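Long-range contacts in CurF (Lyngbya majuscula, PDB 5DP2), which probably forms the cyclopropane ring of curacin A by NADPH-dependent reduction, as an enoyl reductase domain of a polyketide synthase: residues V48-V53 with R326-S331; A136-M141 with K336-M341. All coordinates share one frame; numbering follows the deposited sequence. Where two conformers were deposited one is given.

Contact 1: residues V48-V53 with R326-S331; sequences VNFREV and RHLQHS. With NAP (NADP nicotinamide-adenine-dinucleotide phosphate), chain B.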
ATOM      1  N   VAL A  48       6.748   4.417  -4.724  1.00  5.63           N
ATOM      2  CA  VAL A  48       5.738   4.309  -5.763  1.00  6.27           C
ATOM      3  C   VAL A  48       4.701   3.243  -5.359  1.00  5.66           C
ATOM      4  O   VAL A  48       5.074   2.168  -4.893  1.00  9.09           O
ATOM      5  CB  VAL A  48       6.376   3.875  -7.108  1.00  7.52           C
ATOM      6  CG1 VAL A  48       5.333   3.922  -8.232  1.00  8.71           C
ATOM      7  CG2 VAL A  48       7.559   4.748  -7.479  1.00  8.65           C
ATOM      8  N   ASN A  49       3.413   3.523  -5.537  1.00  5.82           N
ATOM      9  CA  ASN A  49       2.370   2.538  -5.302  1.00  6.05           C
ATOM     10  C   ASN A  49       1.762   2.105  -6.633  1.00  6.27           C
ATOM     11  O   ASN A  49       1.725   2.879  -7.593  1.00  6.89           O
ATOM     12  CB  ASN A  49       1.302   3.098  -4.349  1.00  7.54           C
ATOM     13  CG  ASN A  49       1.782   3.024  -2.881  1.00  8.01           C
ATOM     14  OD1 ASN A  49       1.554   2.031  -2.164  1.00  9.87           O
ATOM     15  ND2 ASN A  49       2.515   3.993  -2.457  1.00  7.90           N
ATOM     16  N   PHE A  50       1.255   0.884  -6.717  1.00  6.72           N
ATOM     17  CA  PHE A  50       0.748   0.373  -7.975  1.00  7.30           C
ATOM     18  C   PHE A  50      -0.410   1.236  -8.506  1.00  7.26           C
ATOM     19  O   PHE A  50      -0.497   1.460  -9.725  1.00  8.45           O
ATOM     20  CB  PHE A  50       0.316  -1.086  -7.827  1.00  8.82           C
ATOM     21  CG  PHE A  50       0.055  -1.770  -9.123  1.00  9.96           C
ATOM     22  CD1 PHE A  50       1.123  -2.066  -9.990  1.00 12.56           C
ATOM     23  CD2 PHE A  50      -1.226  -2.106  -9.487  1.00 11.59           C
ATOM     24  CE1 PHE A  50       0.888  -2.710 -11.202  1.00 14.81           C
ATOM     25  CE2 PHE A  50      -1.467  -2.780 -10.682  1.00 15.14           C
ATOM     26  CZ  PHE A  50      -0.408  -3.072 -11.539  1.00 16.18           C
ATOM     27  N   ARG A  51      -1.300   1.730  -7.631  1.00  7.57           N
ATOM     28  CA  ARG A  51      -2.379   2.651  -8.058  1.00  8.86           C
ATOM     29  C   ARG A  51      -1.846   3.781  -8.898  1.00  7.34           C
ATOM     30  O   ARG A  51      -2.501   4.235  -9.841  1.00  7.08           O
ATOM     31  CB  ARG A  51      -3.112   3.269  -6.804  1.00  9.90           C
ATOM     32  CG  ARG A  51      -4.148   4.377  -7.121  1.00  9.79           C
ATOM     33  CD  ARG A  51      -5.389   3.891  -7.827  1.00 11.01           C
ATOM     34  NE  ARG A  51      -6.248   3.149  -6.928  1.00 11.80           N
ATOM     35  CZ  ARG A  51      -7.170   3.646  -6.075  1.00 10.23           C
ATOM     36  NH1 ARG A  51      -7.397   4.964  -5.974  1.00 11.85           N
ATOM     37  NH2 ARG A  51      -7.848   2.798  -5.327  1.00 12.15           N
ATOM     38  N   GLU A  52      -0.693   4.306  -8.515  1.00  6.40           N
ATOM     39  CA  GLU A  52      -0.128   5.474  -9.203  1.00  6.44           C
ATOM     40  C   GLU A  52       0.366   5.135 -10.600  1.00  6.40           C
ATOM     41  O   GLU A  52       0.281   5.980 -11.488  1.00  6.90           O
ATOM     42  CB  GLU A  52       0.966   6.080  -8.345  1.00  6.73           C
ATOM     43  CG  GLU A  52       0.380   6.633  -7.038  1.00  7.72           C
ATOM     44  CD  GLU A  52       1.363   7.018  -5.991  1.00  7.47           C
ATOM     45  OE1 GLU A  52       2.353   6.284  -5.771  1.00  8.45           O
ATOM     46  OE2 GLU A  52       1.101   8.052  -5.326  1.00 13.54           O
ATOM     47  N   VAL A  53       0.884   3.926 -10.806  1.00  7.23           N
ATOM     48  CA  VAL A  53       1.159   3.441 -12.160  1.00  7.90           C
ATOM     49  C   VAL A  53      -0.138   3.408 -12.978  1.00  8.31           C
ATOM     50  O   VAL A  53      -0.191   3.928 -14.092  1.00  9.50           O
ATOM     51  CB  VAL A  53       1.848   2.047 -12.109  1.00  8.91           C
ATOM     52  CG1 VAL A  53       1.994   1.469 -13.503  1.00 11.80           C
ATOM     53  CG2 VAL A  53       3.209   2.137 -11.426  1.00  9.80           C
ATOM     54  N   ARG A 326       8.548   2.490 -13.817  1.00  8.44           N
ATOM     55  CA  ARG A 326       8.638   1.370 -14.765  1.00  9.45           C
ATOM     56  C   ARG A 326       9.034   0.076 -14.083  1.00  9.01           C
ATOM     57  O   ARG A 326       8.585  -1.005 -14.488  1.00 10.58           O
ATOM     58  CB  ARG A 326       9.637   1.697 -15.876  1.00 11.83           C
ATOM     59  CG  ARG A 326       9.098   2.586 -16.955  1.00 15.28           C
ATOM     60  CD  ARG A 326      10.149   2.871 -18.002  1.00 18.10           C
ATOM     61  NE  ARG A 326       9.522   3.638 -19.059  1.00 20.32           N
ATOM     62  CZ  ARG A 326      10.143   4.512 -19.839  1.00 23.61           C
ATOM     63  NH1 ARG A 326      11.452   4.707 -19.713  1.00 26.87           N
ATOM     64  NH2 ARG A 326       9.467   5.176 -20.782  1.00 25.01           N
ATOM     65  N   HIS A 327       9.865   0.172 -13.044  1.00  8.74           N
ATOM     66  CA  HIS A 327      10.312  -1.012 -12.302  1.00  8.91           C
ATOM     67  C   HIS A 327       9.093  -1.710 -11.711  1.00  8.56           C
ATOM     68  O   HIS A 327       8.985  -2.935 -11.698  1.00 10.36           O
ATOM     69  CB  HIS A 327      11.328  -0.587 -11.247  1.00  9.82           C
ATOM     70  CG  HIS A 327      12.094  -1.708 -10.620  1.00 11.02           C
ATOM     71  ND1 HIS A 327      13.243  -2.244 -11.154  1.00 14.10           N
ATOM     72  CD2 HIS A 327      11.901  -2.338  -9.435  1.00 11.60           C
ATOM     73  CE1 HIS A 327      13.714  -3.167 -10.327  1.00 14.64           C
ATOM     74  NE2 HIS A 327      12.904  -3.254  -9.286  1.00 14.46           N
ATOM     75  N   LEU A 328       8.148  -0.910 -11.189  1.00  8.18           N
ATOM     76  CA  LEU A 328       6.899  -1.450 -10.639  1.00  8.07           C
ATOM     77  C   LEU A 328       5.954  -1.916 -11.747  1.00  8.04           C
ATOM     78  O   LEU A 328       5.391  -3.010 -11.660  1.00  9.21           O
ATOM     79  CB  LEU A 328       6.233  -0.397  -9.721  1.00  7.84           C
ATOM     80  CG  LEU A 328       5.020  -0.904  -8.966  1.00  8.11           C
ATOM     81  CD1 LEU A 328       5.258  -2.197  -8.199  1.00 10.29           C
ATOM     82  CD2 LEU A 328       4.518   0.195  -8.058  1.00  9.02           C
ATOM     83  N   GLN A 329       5.823  -1.132 -12.818  1.00  8.53           N
ATOM     84  CA  GLN A 329       4.970  -1.539 -13.939  1.00  9.03           C
ATOM     85  C   GLN A 329       5.365  -2.904 -14.505  1.00  9.46           C
ATOM     86  O   GLN A 329       4.495  -3.730 -14.777  1.00 11.66           O
ATOM     87  CB  GLN A 329       5.066  -0.507 -15.047  1.00 10.02           C
ATOM     88  CG  GLN A 329       4.229  -0.836 -16.268  1.00 12.51           C
ATOM     89  CD  GLN A 329       4.575   0.001 -17.492  1.00 14.76           C
ATOM     90  OE1 GLN A 329       5.685   0.548 -17.605  1.00 17.26           O
ATOM     91  NE2 GLN A 329       3.639   0.089 -18.423  1.00 18.67           N
ATOM     92  N   HIS A 330       6.669  -3.115 -14.690  1.00  9.13           N
ATOM     93  CA  HIS A 330       7.205  -4.373 -15.228  1.00 10.61           C
ATOM     94  C   HIS A 330       7.392  -5.443 -14.160  1.00 10.50           C
ATOM     95  O   HIS A 330       7.827  -6.542 -14.466  1.00 12.11           O
ATOM     96  CB  HIS A 330       8.520  -4.106 -15.966  1.00 11.80           C
ATOM     97  CG  HIS A 330       8.374  -3.275 -17.194  1.00 13.46           C
ATOM     98  ND1 HIS A 330       7.260  -3.320 -18.005  1.00 16.75           N
ATOM     99  CD2 HIS A 330       9.198  -2.351 -17.729  1.00 17.11           C
ATOM    100  CE1 HIS A 330       7.404  -2.448 -18.984  1.00 16.91           C
ATOM    101  NE2 HIS A 330       8.579  -1.862 -18.848  1.00 19.57           N
ATOM    102  N   SER A 331       7.038  -5.107 -12.917  1.00  9.92           N
ATOM    103  CA  SER A 331       7.013  -6.023 -11.808  1.00 10.52           C
ATOM    104  C   SER A 331       8.336  -6.701 -11.575  1.00 10.22           C
ATOM    105  O   SER A 331       8.417  -7.928 -11.462  1.00 11.99           O
ATOM    106  CB  SER A 331       5.914  -7.042 -11.979  1.00 11.88           C
ATOM    107  OG  SER A 331       5.493  -7.413 -10.698  1.00 14.29           O
TER
HETATM  108  PA  NAP B 401       2.527  -4.561  -5.751  0.91  5.73           P
HETATM  109  O1A NAP B 401       3.914  -4.286  -5.282  0.91  5.89           O
HETATM  110  O2A NAP B 401       1.755  -5.666  -5.128  0.91  7.21           O
HETATM  111  O5B NAP B 401       2.601  -4.744  -7.336  0.91  6.09           O
HETATM  112  C5B NAP B 401       1.522  -5.344  -8.066  0.91  6.88           C
HETATM  113  C4B NAP B 401       1.465  -6.848  -7.903  0.91  6.87           C
HETATM  114  O4B NAP B 401       0.502  -7.352  -8.798  0.91  8.01           O
HETATM  115  C3B NAP B 401       2.764  -7.548  -8.177  0.91  7.47           C
HETATM  116  O3B NAP B 401       3.202  -8.163  -6.964  0.91  8.85           O
HETATM  117  C2B NAP B 401       2.445  -8.591  -9.265  0.91  6.26           C
HETATM  118  O2B NAP B 401       2.896  -9.901  -9.069  0.91  6.50           O
HETATM  119  C1B NAP B 401       0.931  -8.658  -9.236  0.91  6.89           C
HETATM  120  N9A NAP B 401       0.308  -8.861 -10.537  0.91  7.20           N
HETATM  121  C8A NAP B 401      -0.012  -7.891 -11.462  0.91  9.94           C
HETATM  122  N7A NAP B 401      -0.586  -8.447 -12.555  0.91 11.23           N
HETATM  123  C5A NAP B 401      -0.643  -9.766 -12.321  0.91  8.87           C
HETATM  124  C6A NAP B 401      -1.126 -10.895 -13.046  0.91 10.50           C
HETATM  125  N6A NAP B 401      -1.680 -10.726 -14.264  0.91 14.12           N
HETATM  126  N1A NAP B 401      -1.024 -12.096 -12.491  0.91 10.48           N
HETATM  127  C2A NAP B 401      -0.470 -12.225 -11.280  0.91  8.65           C
HETATM  128  N3A NAP B 401       0.014 -11.249 -10.507  0.91  6.87           N
HETATM  129  C4A NAP B 401      -0.059 -10.038 -11.037  0.91  6.92           C
HETATM  130  O3  NAP B 401       1.646  -3.218  -5.647  0.91  5.81           O
HETATM  131  PN  NAP B 401       0.965  -2.541  -4.366  0.91  5.26           P
HETATM  132  O1N NAP B 401       1.117  -1.077  -4.513  0.91  5.57           O
HETATM  133  O2N NAP B 401       1.444  -3.197  -3.103  0.91  6.92           O
HETATM  134  O5D NAP B 401      -0.544  -2.877  -4.617  0.91  7.01           O
HETATM  135  C5D NAP B 401      -0.973  -4.257  -4.551  0.91  8.65           C
HETATM  136  C4D NAP B 401      -2.370  -4.398  -5.205  0.91  8.42           C
HETATM  137  O4D NAP B 401      -3.327  -3.984  -4.264  0.91  9.49           O
HETATM  138  C3D NAP B 401      -2.596  -3.512  -6.436  0.91  9.11           C
HETATM  139  O3D NAP B 401      -3.558  -4.164  -7.276  0.91 12.73           O
HETATM  140  C2D NAP B 401      -3.135  -2.236  -5.841  0.91  9.79           C
HETATM  141  O2D NAP B 401      -3.921  -1.525  -6.801  0.91 14.82           O
HETATM  142  C1D NAP B 401      -3.945  -2.755  -4.682  0.91  8.87           C
HETATM  143  N1N NAP B 401      -4.055  -1.967  -3.435  0.91  8.67           N
HETATM  144  C2N NAP B 401      -5.278  -1.674  -2.938  0.91  8.23           C
HETATM  145  C3N NAP B 401      -5.449  -0.951  -1.761  0.91  8.37           C
HETATM  146  C7N NAP B 401      -6.821  -0.659  -1.256  0.91  8.67           C
HETATM  147  O7N NAP B 401      -6.875   0.143  -0.349  0.91 11.10           O
HETATM  148  N7N NAP B 401      -7.884  -1.295  -1.818  0.91  9.26           N
HETATM  149  C4N NAP B 401      -4.317  -0.512  -1.067  0.91  9.36           C
HETATM  150  C5N NAP B 401      -3.072  -0.827  -1.595  0.91  9.48           C
HETATM  151  C6N NAP B 401      -2.952  -1.560  -2.782  0.91  9.50           C
HETATM  152  P2B NAP B 401       4.411 -10.373  -9.259  0.91  6.51           P
HETATM  153  O1X NAP B 401       5.213  -9.720  -8.141  0.91  6.19           O
HETATM  154  O2X NAP B 401       4.307 -11.866  -9.125  0.91  6.96           O
HETATM  155  O3X NAP B 401       4.851  -9.901 -10.624  0.91  7.91           O
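Leu-328 pushes its branched end into the start of helix 50-57, where CD2 rests against the backbone: it lies 3.6 Å from the amide N of Phe-50 and touches CG1 of Val-48 and CG2 of Val-53. Its CG meets the Phe-50 ring near the plane, at CD1 (4.2 Å), while its other methyl, CD1, faces O5B and O1A of the NADP pyrophosphate. With CG anti to the backbone N (chi1 -168°), the Phe-50 ring lies along the cofactor, and C5B of the adenosine ribose sits 3.8 Å above one face, offset toward the rim. The Phe-50 amide N donates an almost straight bond to O1N of the nicotinamide-side phosphate (3.0 Å, 170°). Were Phe-50 an alanine, the amide bond could remain, but C5B would probably lose the ring beneath it and Leu-328 CG its aromatic neighbour. On the adenosine side of the cofactor Ser-331, in the Schellman motif that ends helix 321-329, gives its OG to O3X of the 2'-phosphate (2.6 Å), a group that distinguishes NADP from NAD. Behind the first shell, Glu-52 OE1 accepts the Asn-49 N-H on its anti side (3.0 Å). Gln-329 CB packs against Val-53 CG1, Phe-325 of helix 321-329 backs Val-48 and Val-53, and Ile-337 of strand 336-340 lies against Leu-328.

Contact 2: residues A136-M141 with K336-M341; sequences AATIFM and KIVVTM
Ala-137 and Thr-138 bring the 136-141 backbone up to strand 336-340, with CA atoms 6.9 Å apart for Ala-137 and Val-338 and 6.0 Å for Thr-138 and Lys-336. The first segment turns here: a type I beta turn from Ala-136 to Ile-139, closed by the bond from Ile-139 N to Ala-136 O, precedes helix 140-153. The strand is extended, and Lys-336 and Val-338, two residues apart, both point their CB toward the turn. Apolar contact is made by small groups: the Ala-137 methyl meets Val-338 CG1 at 4.0 Å, and Thr-138 CG2 rests on Lys-336 CB (3.9 Å) and also reaches Val-338 CG2, both on the strand side. Thr-138 and Val-338 cross at about a right angle, whereas Thr-138 and Lys-336 run past each other in opposite directions. Strand 336-340 belongs to the mixed sheet of the GroES-like domain common to medium-chain dehydrogenases and reductases, pairing antiparallel with 39-48 and parallel with 313-317; the turn ahead of helix 140-153 packs on this sheet, beside Ala-45 and Tyr-313. Thr-138 OG1 stands between the backbone N and the carbonyl carbon (chi1 73°) and bonds to Glu-135 O and Leu-311 N, while CG2 is turned to the strand. Lys-336 bends at chi2 (78°) and then extends beneath the turn, bringing NZ to a hydrogen bond with Ser-142 OG and a salt bridge with Glu-83, which also receives the Met-141 N-H and probably balances the charge of the buried ammonium. A water links the segments, accepting from Lys-336 NZ at 2.9 Å and donating to Thr-138 O at 2.8 Å.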
ATOM      1  N   ALA A 136      11.693   3.261   6.675  1.00  6.17           N
ATOM      2  CA  ALA A 136      10.397   3.718   7.170  1.00  6.02           C
ATOM      3  C   ALA A 136       9.420   4.004   6.036  1.00  5.49           C
ATOM      4  O   ALA A 136       8.219   3.879   6.210  1.00  6.19           O
ATOM      5  CB  ALA A 136      10.545   4.927   8.083  1.00  6.79           C
ATOM      6  N   ALA A 137       9.962   4.370   4.865  1.00  5.82           N
ATOM      7  CA  ALA A 137       9.144   4.648   3.674  1.00  5.84           C
ATOM      8  C   ALA A 137       8.460   3.404   3.141  1.00  5.52           C
ATOM      9  O   ALA A 137       7.584   3.534   2.286  1.00  6.62           O
ATOM     10  CB  ALA A 137       9.985   5.294   2.590  1.00  6.96           C
ATOM     11  N   THR A 138       8.830   2.207   3.616  1.00  5.25           N
ATOM     12  CA  THR A 138       8.145   1.000   3.171  1.00  5.44           C
ATOM     13  C   THR A 138       6.873   0.706   3.946  1.00  5.51           C
ATOM     14  O   THR A 138       6.148  -0.221   3.571  1.00  6.69           O
ATOM     15  CB  THR A 138       9.073  -0.238   3.241  1.00  5.60           C
ATOM     16  OG1 THR A 138       9.284  -0.638   4.607  1.00  5.80           O
ATOM     17  CG2 THR A 138      10.364  -0.050   2.519  1.00  6.37           C
ATOM     18  N   ILE A 139       6.581   1.449   5.021  1.00  5.30           N
ATOM     19  CA  ILE A 139       5.588   0.987   5.997  1.00  5.74           C
ATOM     20  C   ILE A 139       4.131   1.315   5.676  1.00  5.26           C
ATOM     21  O   ILE A 139       3.284   0.429   5.694  1.00  5.63           O
ATOM     22  CB  ILE A 139       5.936   1.529   7.421  1.00  6.44           C
ATOM     23  CG1 ILE A 139       7.257   0.939   7.901  1.00  7.51           C
ATOM     24  CG2 ILE A 139       4.793   1.243   8.388  1.00  7.12           C
ATOM     25  CD1 ILE A 139       7.757   1.518   9.204  1.00  8.75           C
ATOM     26  N   PHE A 140       3.810   2.607   5.471  1.00  4.94           N
ATOM     27  CA  PHE A 140       2.433   3.072   5.677  1.00  4.78           C
ATOM     28  C   PHE A 140       1.374   2.357   4.834  1.00  4.40           C
ATOM     29  O   PHE A 140       0.490   1.686   5.375  1.00  4.71           O
ATOM     30  CB  PHE A 140       2.359   4.604   5.468  1.00  4.81           C
ATOM     31  CG  PHE A 140       0.999   5.183   5.712  1.00  4.86           C
ATOM     32  CD1 PHE A 140       0.570   5.492   7.008  1.00  5.58           C
ATOM     33  CD2 PHE A 140       0.113   5.402   4.666  1.00  5.19           C
ATOM     34  CE1 PHE A 140      -0.699   5.994   7.227  1.00  6.25           C
ATOM     35  CE2 PHE A 140      -1.157   5.913   4.882  1.00  5.86           C
ATOM     36  CZ  PHE A 140      -1.564   6.195   6.173  1.00  6.51           C
ATOM     37  N   MET A 141       1.388   2.527   3.513  1.00  4.59           N
ATOM     38  CA  MET A 141       0.253   2.030   2.777  0.65  4.62           C
ATOM     39  C   MET A 141       0.182   0.499   2.832  1.00  4.35           C
ATOM     40  O   MET A 141      -0.900  -0.080   3.006  1.00  5.15           O
ATOM     41  CB  MET A 141       0.265   2.558   1.351  0.65  5.42           C
ATOM     42  CG  MET A 141      -0.986   2.259   0.578  0.65  6.13           C
ATOM     43  SD  MET A 141      -2.528   2.921   1.211  0.65  8.69           S
ATOM     44  CE  MET A 141      -2.410   4.612   0.643  0.65 10.48           C
ATOM     45  N   LYS A 336       9.077  -3.061  -1.923  1.00  5.31           N
ATOM     46  CA  LYS A 336       8.759  -1.669  -2.196  0.56  5.03           C
ATOM     47  C   LYS A 336       9.816  -1.017  -3.119  1.00  5.52           C
ATOM     48  O   LYS A 336      11.012  -1.304  -3.001  1.00  7.09           O
ATOM     49  CB  LYS A 336       8.652  -0.876  -0.867  0.56  4.85           C
ATOM     50  CG  LYS A 336       7.690   0.331  -0.890  0.56  3.96           C
ATOM     51  CD  LYS A 336       6.230  -0.085  -0.769  0.56  3.86           C
ATOM     52  CE  LYS A 336       5.268   1.110  -0.863  0.56  4.27           C
ATOM     53  NZ  LYS A 336       3.837   0.720  -0.668  0.56  4.28           N
ATOM     54  N   ILE A 337       9.354  -0.078  -3.950  1.00  5.40           N
ATOM     55  CA  ILE A 337      10.252   0.770  -4.711  0.52  5.78           C
ATOM     56  C   ILE A 337      10.200   2.152  -4.080  1.00  4.99           C
ATOM     57  O   ILE A 337       9.123   2.741  -3.952  1.00  6.05           O
ATOM     58  CB  ILE A 337       9.840   0.746  -6.172  0.52  6.54           C
ATOM     59  CG1 ILE A 337       9.918  -0.702  -6.691  0.52  8.26           C
ATOM     60  CG2 ILE A 337      10.722   1.697  -6.972  0.52  7.39           C
ATOM     61  CD1 ILE A 337       9.022  -0.938  -7.875  0.52  8.95           C
ATOM     62  N   VAL A 338      11.368   2.602  -3.612  1.00  5.30           N
ATOM     63  CA  VAL A 338      11.463   3.846  -2.828  1.00  5.03           C
ATOM     64  C   VAL A 338      12.293   4.862  -3.584  1.00  5.17           C
ATOM     65  O   VAL A 338      13.395   4.573  -4.012  1.00  6.46           O
ATOM     66  CB  VAL A 338      12.084   3.574  -1.433  1.00  5.64           C
ATOM     67  CG1 VAL A 338      12.226   4.857  -0.635  1.00  6.64           C
ATOM     68  CG2 VAL A 338      11.252   2.551  -0.651  1.00  5.89           C
ATOM     69  N   VAL A 339      11.750   6.093  -3.704  1.00  5.24           N
ATOM     70  CA  VAL A 339      12.450   7.187  -4.374  1.00  5.71           C
ATOM     71  C   VAL A 339      12.987   8.148  -3.303  1.00  5.71           C
ATOM     72  O   VAL A 339      12.256   8.580  -2.406  1.00  6.31           O
ATOM     73  CB  VAL A 339      11.499   7.909  -5.353  1.00  5.85           C
ATOM     74  CG1 VAL A 339      12.166   9.120  -5.993  1.00  7.76           C
ATOM     75  CG2 VAL A 339      11.023   6.920  -6.414  1.00  6.90           C
ATOM     76  N   THR A 340      14.271   8.488  -3.374  1.00  6.68           N
ATOM     77  CA  THR A 340      14.850   9.452  -2.463  1.00  7.58           C
ATOM     78  C   THR A 340      14.803  10.844  -3.070  1.00  9.55           C
ATOM     79  O   THR A 340      15.025  11.039  -4.267  1.00 13.78           O
ATOM     80  CB  THR A 340      16.284   9.084  -2.074  1.00  9.18           C
ATOM     81  OG1 THR A 340      17.065   8.885  -3.246  1.00 11.10           O
ATOM     82  CG2 THR A 340      16.293   7.829  -1.222  1.00 12.06           C
ATOM     83  N   MET A 341      14.570  11.821  -2.217  1.00 10.41           N
ATOM     84  CA  MET A 341      14.604  13.201  -2.698  1.00 12.17           C
ATOM     85  C   MET A 341      16.004  13.850  -2.515  1.00 13.22           C
ATOM     86  O   MET A 341      16.767  13.416  -1.642  1.00 16.97           O
ATOM     87  CB  MET A 341      13.485  13.975  -2.044  1.00 14.54           C
ATOM     88  CG  MET A 341      12.116  13.442  -2.437  1.00 14.39           C
ATOM     89  SD  MET A 341      11.728  13.668  -4.200  1.00 12.27           S
ATOM     90  CE  MET A 341      11.325  15.420  -4.202  1.00 13.65           C
TER
HETATM   91  O   HOH W   1       3.932   0.964   2.235  1.00  5.38           O

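How the contacts relate
The two contacts, whose centres lie 13 Å apart, are joined along strand 336-340, which follows helix 321-329 in the chain. Val-48 N probably bonds to Ile-337 O at 3.0 Å, carrying the sheet up to the edge of contact 1. A polar link runs beside it: Asn-49 OD1 is 3.0 Å from Lys-336 NZ, a probable hydrogen bond, and both side chains also reach Glu-83. Contact 1 borders the cofactor directly, through the pyrophosphate and the 2'-phosphate. Contact 2 approaches the cofactor through the Met-141 side chain, whose nearest atoms are about 4 Å from the NADP.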